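Local coordinates for sensor protein (PDB 3LIC), which is a putative sensor histidine kinase that probably detects an extracellular signal through its PDC-fold domain and passes it into a two-component pathway, at residues 13-18 / 243-248; 182-187 / 255-260; 78-83 / 119-124. One frame throughout, in Å; residues are numbered along the deposited sequence.

From the N terminus, the long helix 2-46 carries residues 13-18, which pack against residues 243-248, 225 residues further on, closing interaction 1. Interaction 3 closes a smaller loop wholly within that span: residues 78-83, at the end of strand 74-79 in the six-stranded sheet, meet residues 119-124 around helix 119-122. Interaction 2 opens after it, at residues 182-187, and closes at 255-260, so its segments alternate with those of interaction 1. These two touch in the five-stranded sheet, where S245 N lies 2.8 Å from V258 O. The centres of interactions 3 and 1 are about 38 Å apart, on opposite sides of the chain's centre.

Interaction 1. Residues 13-18 / 243-248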
loop_
_atom_site.group_PDB
_atom_site.type_symbol
_atom_site.label_atom_id
_atom_site.label_comp_id
_atom_site.label_asym_id
_atom_site.label_seq_id
_atom_site.Cartn_x
_atom_site.Cartn_y
_atom_site.Cartn_z
ATOM N N ASN A 13 24.909 4.908 -6.966
ATOM C CA ASN A 13 24.272 5.627 -5.887
ATOM C C ASN A 13 22.773 5.389 -5.953
ATOM O O ASN A 13 22.156 5.141 -4.944
ATOM C CB ASN A 13 24.547 7.120 -5.969
ATOM C CG ASN A 13 26.008 7.465 -5.716
ATOM O OD1 ASN A 13 26.788 6.634 -5.266
ATOM N ND2 ASN A 13 26.387 8.699 -6.038
ATOM N N LEU A 14 22.207 5.451 -7.155
ATOM C CA LEU A 14 20.779 5.178 -7.333
ATOM C C LEU A 14 20.481 3.756 -6.889
ATOM O O LEU A 14 19.413 3.551 -6.304
ATOM C CB LEU A 14 20.269 5.420 -8.772
ATOM C CG LEU A 14 20.094 6.876 -9.203
ATOM C CD1 LEU A 14 19.940 6.951 -10.727
ATOM C CD2 LEU A 14 18.919 7.665 -8.521
ATOM N N ALA A 15 21.400 2.803 -7.146
ATOM C CA ALA A 15 21.173 1.380 -6.773
ATOM C C ALA A 15 21.130 1.274 -5.262
ATOM O O ALA A 15 20.379 0.458 -4.714
ATOM C CB ALA A 15 22.277 0.444 -7.296
ATOM N N GLN A 16 21.961 2.068 -4.589
ATOM C CA GLN A 16 21.963 1.999 -3.167
ATOM C C GLN A 16 20.633 2.558 -2.641
ATOM O O GLN A 16 20.060 2.004 -1.707
ATOM C CB GLN A 16 23.134 2.743 -2.563
ATOM C CG GLN A 16 24.344 1.825 -2.320
ATOM C CD GLN A 16 25.339 2.486 -1.413
ATOM O OE1 GLN A 16 25.495 2.099 -0.240
ATOM N NE2 GLN A 16 25.977 3.524 -1.918
ATOM N N GLU A 17 20.153 3.643 -3.234
ATOM C CA GLU A 17 18.943 4.255 -2.748
ATOM C C GLU A 17 17.744 3.381 -2.914
ATOM O O GLU A 17 16.933 3.313 -2.014
ATOM C CB GLU A 17 18.676 5.541 -3.488
ATOM C CG GLU A 17 19.527 6.619 -2.972
ATOM C CD GLU A 17 19.428 7.846 -3.807
ATOM O OE1 GLU A 17 18.331 8.130 -4.318
ATOM O OE2 GLU A 17 20.457 8.539 -3.967
ATOM N N SER A 18 17.593 2.751 -4.078
ATOM C CA SER A 18 16.422 1.964 -4.372
ATOM C C SER A 18 16.460 0.681 -3.499
ATOM O O SER A 18 15.454 0.225 -2.979
ATOM C CB SER A 18 16.378 1.646 -5.857
ATOM O OG SER A 18 17.432 0.749 -6.132
ATOM N N LEU A 243 17.633 8.919 -15.055
ATOM C CA LEU A 243 18.299 7.688 -14.724
ATOM C C LEU A 243 17.491 7.041 -13.590
ATOM O O LEU A 243 17.020 7.745 -12.680
ATOM C CB LEU A 243 19.764 7.983 -14.303
ATOM C CG LEU A 243 20.853 7.965 -15.409
ATOM C CD1 LEU A 243 20.466 8.677 -16.669
ATOM C CD2 LEU A 243 22.164 8.491 -14.844
ATOM N N ALA A 244 17.293 5.724 -13.648
ATOM C CA ALA A 244 16.361 5.034 -12.716
ATOM C C ALA A 244 16.979 3.748 -12.233
ATOM O O ALA A 244 17.799 3.115 -12.934
ATOM C CB ALA A 244 15.065 4.731 -13.385
ATOM N N SER A 245 16.604 3.366 -11.031
ATOM C CA SER A 245 17.052 2.134 -10.472
ATOM C C SER A 245 15.855 1.457 -9.859
ATOM O O SER A 245 15.117 2.076 -9.094
ATOM C CB SER A 245 18.113 2.401 -9.417
ATOM O OG SER A 245 18.551 1.210 -8.852
ATOM N N VAL A 246 15.689 0.173 -10.174
ATOM C CA VAL A 246 14.555 -0.628 -9.777
ATOM C C VAL A 246 15.089 -1.615 -8.777
ATOM O O VAL A 246 16.085 -2.259 -9.041
ATOM C CB VAL A 246 14.047 -1.455 -10.986
ATOM C CG1 VAL A 246 12.912 -2.461 -10.588
ATOM C CG2 VAL A 246 13.637 -0.546 -12.131
ATOM N N ALA A 247 14.418 -1.762 -7.628
ATOM C CA ALA A 247 14.792 -2.779 -6.657
ATOM C C ALA A 247 13.539 -3.565 -6.337
ATOM O O ALA A 247 12.431 -3.026 -6.321
ATOM C CB ALA A 247 15.341 -2.162 -5.409
ATOM N N GLU A 248 13.730 -4.849 -6.069
ATOM C CA GLU A 248 12.627 -5.711 -5.730
ATOM C C GLU A 248 12.357 -5.809 -4.201
ATOM O O GLU A 248 13.273 -5.771 -3.366
ATOM C CB GLU A 248 12.877 -7.080 -6.330
ATOM C CG GLU A 248 11.724 -7.995 -6.088
ATOM C CD GLU A 248 11.634 -9.071 -7.132
ATOM O OE1 GLU A 248 10.947 -8.831 -8.151
ATOM O OE2 GLU A 248 12.259 -10.137 -6.929
#
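S18 and S245 meet hydroxyl to hydroxyl, OG to OG at 3.0 Å, in the one hydrogen bond that joins this turn of helix to the strand; either oxygen could be the donor. S245 OG stands anti to its own backbone N (chi1 179°), which carries it towards the helix, where it also lies 3.4 Å from A15 CA. The same oxygen is hydrogen-bonded to Q231 NE2 on the neighbouring strand, so a buried hydroxyl has two polar partners. Small side chains allow the close approach: S245 CB rests 3.6 Å from L14 O, and A247 CB sits 3.4 Å from S18 O, methyl and methylene groups lying directly against helix backbone. At the other end L14 reaches over with one branch, its CD1 3.7 Å from L243 CB, the two leucine side chains crossing at about a right angle; L265 of helix 262-268 touches both. The packing fades round the helix. A15 contributes little, and Q16 points from the strand into solvent. On the strand, A244 and V246 face the other way, onto F220 of helix 218-226. The segment axes come within 7.4 Å at 37°, and alternate strand residues L243, S245 and A247 face the helix. This is helix-on-sheet packing: the long N-terminal helix lies against one face of the antiparallel five-stranded sheet of a PDC-fold sensor, with helix 218-226 on the other.

Interaction 2. Residues 182-187 / 255-260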
loop_
_atom_site.group_PDB
_atom_site.type_symbol
_atom_site.label_atom_id
_atom_site.label_comp_id
_atom_site.label_asym_id
_atom_site.label_seq_id
_atom_site.Cartn_x
_atom_site.Cartn_y
_atom_site.Cartn_z
ATOM N N ARG A 182 10.723 11.563 -6.883
ATOM C CA ARG A 182 11.621 10.533 -7.347
ATOM C C ARG A 182 11.164 9.043 -7.139
ATOM O O ARG A 182 11.981 8.147 -7.351
ATOM C CB ARG A 182 12.922 10.686 -6.618
ATOM C CG ARG A 182 13.407 12.092 -6.486
ATOM C CD ARG A 182 14.720 12.030 -5.718
ATOM N NE ARG A 182 15.401 13.291 -5.913
ATOM C CZ ARG A 182 16.698 13.484 -5.721
ATOM N NH1 ARG A 182 17.493 12.476 -5.331
ATOM N NH2 ARG A 182 17.196 14.700 -5.917
ATOM N N LEU A 183 9.906 8.785 -6.745
ATOM C CA LEU A 183 9.560 7.457 -6.261
ATOM C C LEU A 183 8.457 6.901 -7.095
ATOM O O LEU A 183 7.434 7.600 -7.309
ATOM C CB LEU A 183 9.084 7.512 -4.784
ATOM C CG LEU A 183 8.515 6.250 -4.145
ATOM C CD1 LEU A 183 9.655 5.212 -4.135
ATOM C CD2 LEU A 183 7.995 6.463 -2.637
ATOM N N VAL A 184 8.638 5.665 -7.575
ATOM C CA VAL A 184 7.494 4.916 -8.032
ATOM C C VAL A 184 7.514 3.565 -7.297
ATOM O O VAL A 184 8.578 3.011 -7.030
ATOM C CB VAL A 184 7.509 4.709 -9.591
ATOM C CG1 VAL A 184 6.468 3.665 -10.038
ATOM C CG2 VAL A 184 7.236 5.967 -10.256
ATOM N N VAL A 185 6.345 3.062 -6.933
ATOM C CA VAL A 185 6.219 1.720 -6.373
ATOM C C VAL A 185 5.240 0.965 -7.256
ATOM O O VAL A 185 4.177 1.487 -7.623
ATOM C CB VAL A 185 5.687 1.707 -4.902
ATOM C CG1 VAL A 185 5.709 0.247 -4.359
ATOM C CG2 VAL A 185 6.524 2.569 -3.981
ATOM N N LEU A 186 5.603 -0.237 -7.627
ATOM C CA LEU A 186 4.770 -1.054 -8.497
ATOM C C LEU A 186 4.498 -2.333 -7.714
ATOM O O LEU A 186 5.354 -2.765 -6.980
ATOM C CB LEU A 186 5.584 -1.416 -9.720
ATOM C CG LEU A 186 6.062 -0.290 -10.611
ATOM C CD1 LEU A 186 6.959 -0.914 -11.750
ATOM C CD2 LEU A 186 4.799 0.390 -11.185
ATOM N N ASP A 187 3.314 -2.914 -7.831
ATOM C CA ASP A 187 3.085 -4.210 -7.275
ATOM C C ASP A 187 3.800 -5.306 -8.140
ATOM O O ASP A 187 4.561 -5.005 -9.030
ATOM C CB ASP A 187 1.593 -4.482 -7.142
ATOM C CG ASP A 187 0.925 -4.767 -8.463
ATOM O OD1 ASP A 187 1.585 -4.941 -9.500
ATOM O OD2 ASP A 187 -0.316 -4.815 -8.482
ATOM N N ARG A 255 8.044 -3.733 -6.644
ATOM C CA ARG A 255 9.208 -2.933 -7.039
ATOM C C ARG A 255 9.240 -1.483 -6.502
ATOM O O ARG A 255 8.232 -0.773 -6.483
ATOM C CB ARG A 255 9.318 -2.850 -8.556
ATOM C CG ARG A 255 10.238 -3.913 -9.206
ATOM C CD ARG A 255 9.619 -5.293 -9.183
ATOM N NE ARG A 255 8.226 -5.331 -9.646
ATOM C CZ ARG A 255 7.842 -5.344 -10.917
ATOM N NH1 ARG A 255 8.735 -5.274 -11.888
ATOM N NH2 ARG A 255 6.539 -5.400 -11.211
ATOM N N VAL A 256 10.428 -1.019 -6.150
ATOM C CA VAL A 256 10.588 0.363 -5.828
ATOM C C VAL A 256 11.450 0.877 -6.922
ATOM O O VAL A 256 12.471 0.260 -7.230
ATOM C CB VAL A 256 11.309 0.520 -4.500
ATOM C CG1 VAL A 256 11.808 1.953 -4.330
ATOM C CG2 VAL A 256 10.334 0.129 -3.353
ATOM N N VAL A 257 11.030 1.975 -7.536
ATOM C CA VAL A 257 11.834 2.623 -8.562
ATOM C C VAL A 257 12.283 4.001 -8.074
ATOM O O VAL A 257 11.451 4.818 -7.710
ATOM C CB VAL A 257 11.006 2.842 -9.841
ATOM C CG1 VAL A 257 11.886 3.470 -10.963
ATOM C CG2 VAL A 257 10.343 1.531 -10.284
ATOM N N VAL A 258 13.586 4.244 -8.052
ATOM C CA VAL A 258 14.125 5.595 -7.780
ATOM C C VAL A 258 14.648 6.182 -9.102
ATOM O O VAL A 258 15.410 5.552 -9.821
ATOM C CB VAL A 258 15.297 5.548 -6.768
ATOM C CG1 VAL A 258 15.839 6.978 -6.495
ATOM C CG2 VAL A 258 14.857 4.839 -5.447
HETATM N N MSE A 259 14.217 7.379 -9.434
HETATM C CA MSE A 259 14.544 7.994 -10.716
HETATM C C MSE A 259 14.757 9.465 -10.437
HETATM O O MSE A 259 13.989 10.057 -9.667
HETATM C CB MSE A 259 13.404 7.806 -11.696
HETATM C CG MSE A 259 12.192 8.555 -11.313
HETATM SE SE MSE A 259 10.529 7.670 -11.918
HETATM C CE MSE A 259 10.101 6.782 -10.249
ATOM N N VAL A 260 15.804 10.050 -11.034
ATOM C CA VAL A 260 16.071 11.489 -10.907
ATOM C C VAL A 260 16.401 12.038 -12.303
ATOM O O VAL A 260 17.032 11.357 -13.112
ATOM C CB VAL A 260 17.245 11.737 -9.935
ATOM C CG1 VAL A 260 17.481 13.260 -9.658
ATOM C CG2 VAL A 260 17.051 10.944 -8.635
#
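The guanidinium of R182 has V260 over one face, with CG1 4.0 Å above the plane and over its centre, and CG2 3.7 Å from NH1. The arginine chain runs extended from CG to NE along the end of the neighbouring strand, and its NH2 forms a salt bridge to E264. R255 uses its edge instead: NH2 donates to D187 O at 3.0 Å, nearly straight (166°) and close to the guanidinium plane. Bends at chi2 (72°) and chi3 (48°) fold the chain back to bring NH2 there, while NH1 is hydrogen-bonded to L224 O. Between these arginines, strands 183-186 and 255-261 pair antiparallel within the five-stranded sheet of the PDC fold. V184 with V257 and L186 with R255 are hydrogen-bonded pairs, each with two backbone bonds; V257 N to V184 O is 2.7 Å. L183 with V258 and V185 with V256 are the non-hydrogen-bonded pairs between and beside them. Their side chains share the face turned to helix 2-46, where L25 touches V185 and V256, and L183 CD1 meets V256 CG1 at 3.9 Å. V184, L186 and V257 occupy the reverse face, V184 and V257 approaching CB to CB at 4.0 Å; W209 touches V184 and L186 there.

Interaction 3. Residues 78-83 / 119-124; sequences AFKPNT and DWWSKA
W121 brings CZ3 and CH2 of its six-membered ring against the backbone of A78 to K80, whereas W120 offers its ring edge to a single methyl. A78 CB lies near the plane of the W120 ring, 3.7 Å from both CZ3 and CH2. The W121 ring receives A78 O at its own edge, also near the plane, with CZ3 3.5 Å from that oxygen. Next to it CH2 comes within 3.4 Å of K80 N, approaching obliquely, and the K80 side chain crosses the indole at about a right angle, CG 4.1 Å from CZ2. With CG anti to its backbone N (chi1 171°), the W121 indole extends from the helix towards the strand end; W120 has chi1 71° and turns one face to W121 CB, 4.1 Å above its plane. Replacing W121 by an alanine is likely to open a gap beside A78 and K80 and leave Y113, in edge-to-face contact with this indole, without its aromatic partner. From K80 to T83 the chain makes a type II beta turn, in which T83 OG1 donates to K80 O. Helix 119-122 thus packs over the end of strand 74-79 and the adjacent strand 161-168 in the six-stranded sheet of the first PDC sensor domain, V162 touching A78, W120 and W121, and T148 of strand 145-153 W120.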
loop_
_atom_site.group_PDB
_atom_site.type_symbol
_atom_site.label_atom_id
_atom_site.label_comp_id
_atom_site.label_asym_id
_atom_site.label_seq_id
_atom_site.Cartn_x
_atom_site.Cartn_y
_atom_site.Cartn_z
ATOM N N ALA A 78 -14.537 -5.644 10.069
ATOM C CA ALA A 78 -15.689 -5.618 9.194
ATOM C C ALA A 78 -16.336 -7.019 9.161
ATOM O O ALA A 78 -15.637 -8.007 8.964
ATOM C CB ALA A 78 -15.258 -5.158 7.839
ATOM N N PHE A 79 -17.640 -7.125 9.433
ATOM C CA PHE A 79 -18.291 -8.468 9.587
ATOM C C PHE A 79 -19.126 -8.827 8.350
ATOM O O PHE A 79 -19.623 -7.925 7.677
ATOM C CB PHE A 79 -19.186 -8.557 10.867
ATOM C CG PHE A 79 -18.414 -8.394 12.159
ATOM C CD1 PHE A 79 -17.893 -9.497 12.828
ATOM C CD2 PHE A 79 -18.167 -7.157 12.662
ATOM C CE1 PHE A 79 -17.169 -9.327 13.980
ATOM C CE2 PHE A 79 -17.438 -6.978 13.827
ATOM C CZ PHE A 79 -16.949 -8.059 14.485
ATOM N N LYS A 80 -19.251 -10.117 8.045
ATOM C CA LYS A 80 -20.213 -10.562 7.027
ATOM C C LYS A 80 -21.622 -9.989 7.288
ATOM O O LYS A 80 -22.008 -9.810 8.435
ATOM C CB LYS A 80 -20.329 -12.069 7.047
ATOM C CG LYS A 80 -19.685 -12.798 5.932
ATOM C CD LYS A 80 -20.082 -14.285 6.046
ATOM C CE LYS A 80 -19.748 -15.066 4.779
ATOM N NZ LYS A 80 -18.306 -15.402 4.737
ATOM N N PRO A 81 -22.395 -9.739 6.222
ATOM C CA PRO A 81 -23.789 -9.276 6.358
ATOM C C PRO A 81 -24.586 -10.164 7.337
ATOM O O PRO A 81 -24.601 -11.374 7.162
ATOM C CB PRO A 81 -24.348 -9.449 4.942
ATOM C CG PRO A 81 -23.149 -9.481 4.019
ATOM C CD PRO A 81 -22.066 -10.135 4.834
ATOM N N ASN A 82 -25.209 -9.583 8.371
ATOM C CA ASN A 82 -26.122 -10.364 9.236
ATOM C C ASN A 82 -25.486 -11.311 10.243
ATOM O O ASN A 82 -26.170 -12.193 10.793
ATOM C CB ASN A 82 -27.142 -11.155 8.392
ATOM C CG ASN A 82 -28.084 -10.246 7.662
ATOM O OD1 ASN A 82 -28.150 -10.235 6.436
ATOM N ND2 ASN A 82 -28.720 -9.391 8.409
ATOM N N THR A 83 -24.189 -11.115 10.479
ATOM C CA THR A 83 -23.502 -11.809 11.562
ATOM C C THR A 83 -24.279 -11.627 12.848
ATOM O O THR A 83 -24.484 -12.570 13.570
ATOM C CB THR A 83 -22.075 -11.255 11.749
ATOM O OG1 THR A 83 -21.367 -11.390 10.526
ATOM C CG2 THR A 83 -21.355 -12.030 12.776
ATOM N N ASP A 119 -12.270 -4.051 -3.061
ATOM C CA ASP A 119 -11.250 -5.123 -3.055
ATOM C C ASP A 119 -11.002 -5.655 -1.682
ATOM O O ASP A 119 -11.017 -6.889 -1.444
ATOM C CB ASP A 119 -9.890 -4.562 -3.531
ATOM C CG ASP A 119 -9.555 -4.986 -4.945
ATOM O OD1 ASP A 119 -10.524 -5.484 -5.597
ATOM O OD2 ASP A 119 -8.338 -4.846 -5.337
ATOM N N TRP A 120 -10.762 -4.717 -0.755
ATOM C CA TRP A 120 -10.359 -5.115 0.590
ATOM C C TRP A 120 -11.318 -6.039 1.325
ATOM O O TRP A 120 -10.919 -6.711 2.278
ATOM C CB TRP A 120 -10.038 -3.887 1.450
ATOM C CG TRP A 120 -11.196 -3.031 1.866
ATOM C CD1 TRP A 120 -11.557 -1.775 1.340
ATOM C CD2 TRP A 120 -12.062 -3.259 2.980
ATOM N NE1 TRP A 120 -12.607 -1.258 2.038
ATOM C CE2 TRP A 120 -12.967 -2.139 3.037
ATOM C CE3 TRP A 120 -12.169 -4.299 3.949
ATOM C CZ2 TRP A 120 -13.928 -2.003 4.043
ATOM C CZ3 TRP A 120 -13.186 -4.193 4.955
ATOM C CH2 TRP A 120 -14.046 -3.031 5.001
ATOM N N TRP A 121 -12.596 -5.986 0.941
ATOM C CA TRP A 121 -13.612 -6.893 1.464
ATOM C C TRP A 121 -13.743 -8.108 0.502
ATOM O O TRP A 121 -13.510 -9.226 0.895
ATOM C CB TRP A 121 -14.973 -6.206 1.613
ATOM C CG TRP A 121 -16.009 -7.259 1.938
ATOM C CD1 TRP A 121 -16.820 -7.917 1.051
ATOM C CD2 TRP A 121 -16.251 -7.866 3.228
ATOM N NE1 TRP A 121 -17.585 -8.838 1.721
ATOM C CE2 TRP A 121 -17.238 -8.862 3.038
ATOM C CE3 TRP A 121 -15.712 -7.673 4.512
ATOM C CZ2 TRP A 121 -17.743 -9.647 4.080
ATOM C CZ3 TRP A 121 -16.207 -8.483 5.579
ATOM C CH2 TRP A 121 -17.236 -9.446 5.348
ATOM N N SER A 122 -14.066 -7.855 -0.759
ATOM C CA SER A 122 -14.448 -8.915 -1.691
ATOM C C SER A 122 -13.342 -9.962 -1.837
ATOM O O SER A 122 -13.604 -11.174 -1.739
ATOM C CB SER A 122 -14.731 -8.319 -3.053
ATOM O OG SER A 122 -15.810 -7.427 -3.025
ATOM N N LYS A 123 -12.108 -9.522 -2.078
ATOM C CA LYS A 123 -11.049 -10.500 -2.348
ATOM C C LYS A 123 -10.804 -11.405 -1.129
ATOM O O LYS A 123 -10.631 -12.622 -1.248
ATOM C CB LYS A 123 -9.781 -9.802 -2.812
ATOM C CG LYS A 123 -9.792 -9.545 -4.292
ATOM C CD LYS A 123 -10.024 -10.891 -5.023
ATOM C CE LYS A 123 -9.716 -10.855 -6.540
ATOM N NZ LYS A 123 -10.313 -12.082 -7.198
ATOM N N ALA A 124 -10.928 -10.793 0.045
ATOM C CA ALA A 124 -10.213 -11.142 1.278
ATOM C C ALA A 124 -11.049 -11.980 2.306
ATOM O O ALA A 124 -10.472 -12.657 3.218
ATOM C CB ALA A 124 -9.704 -9.824 1.923
#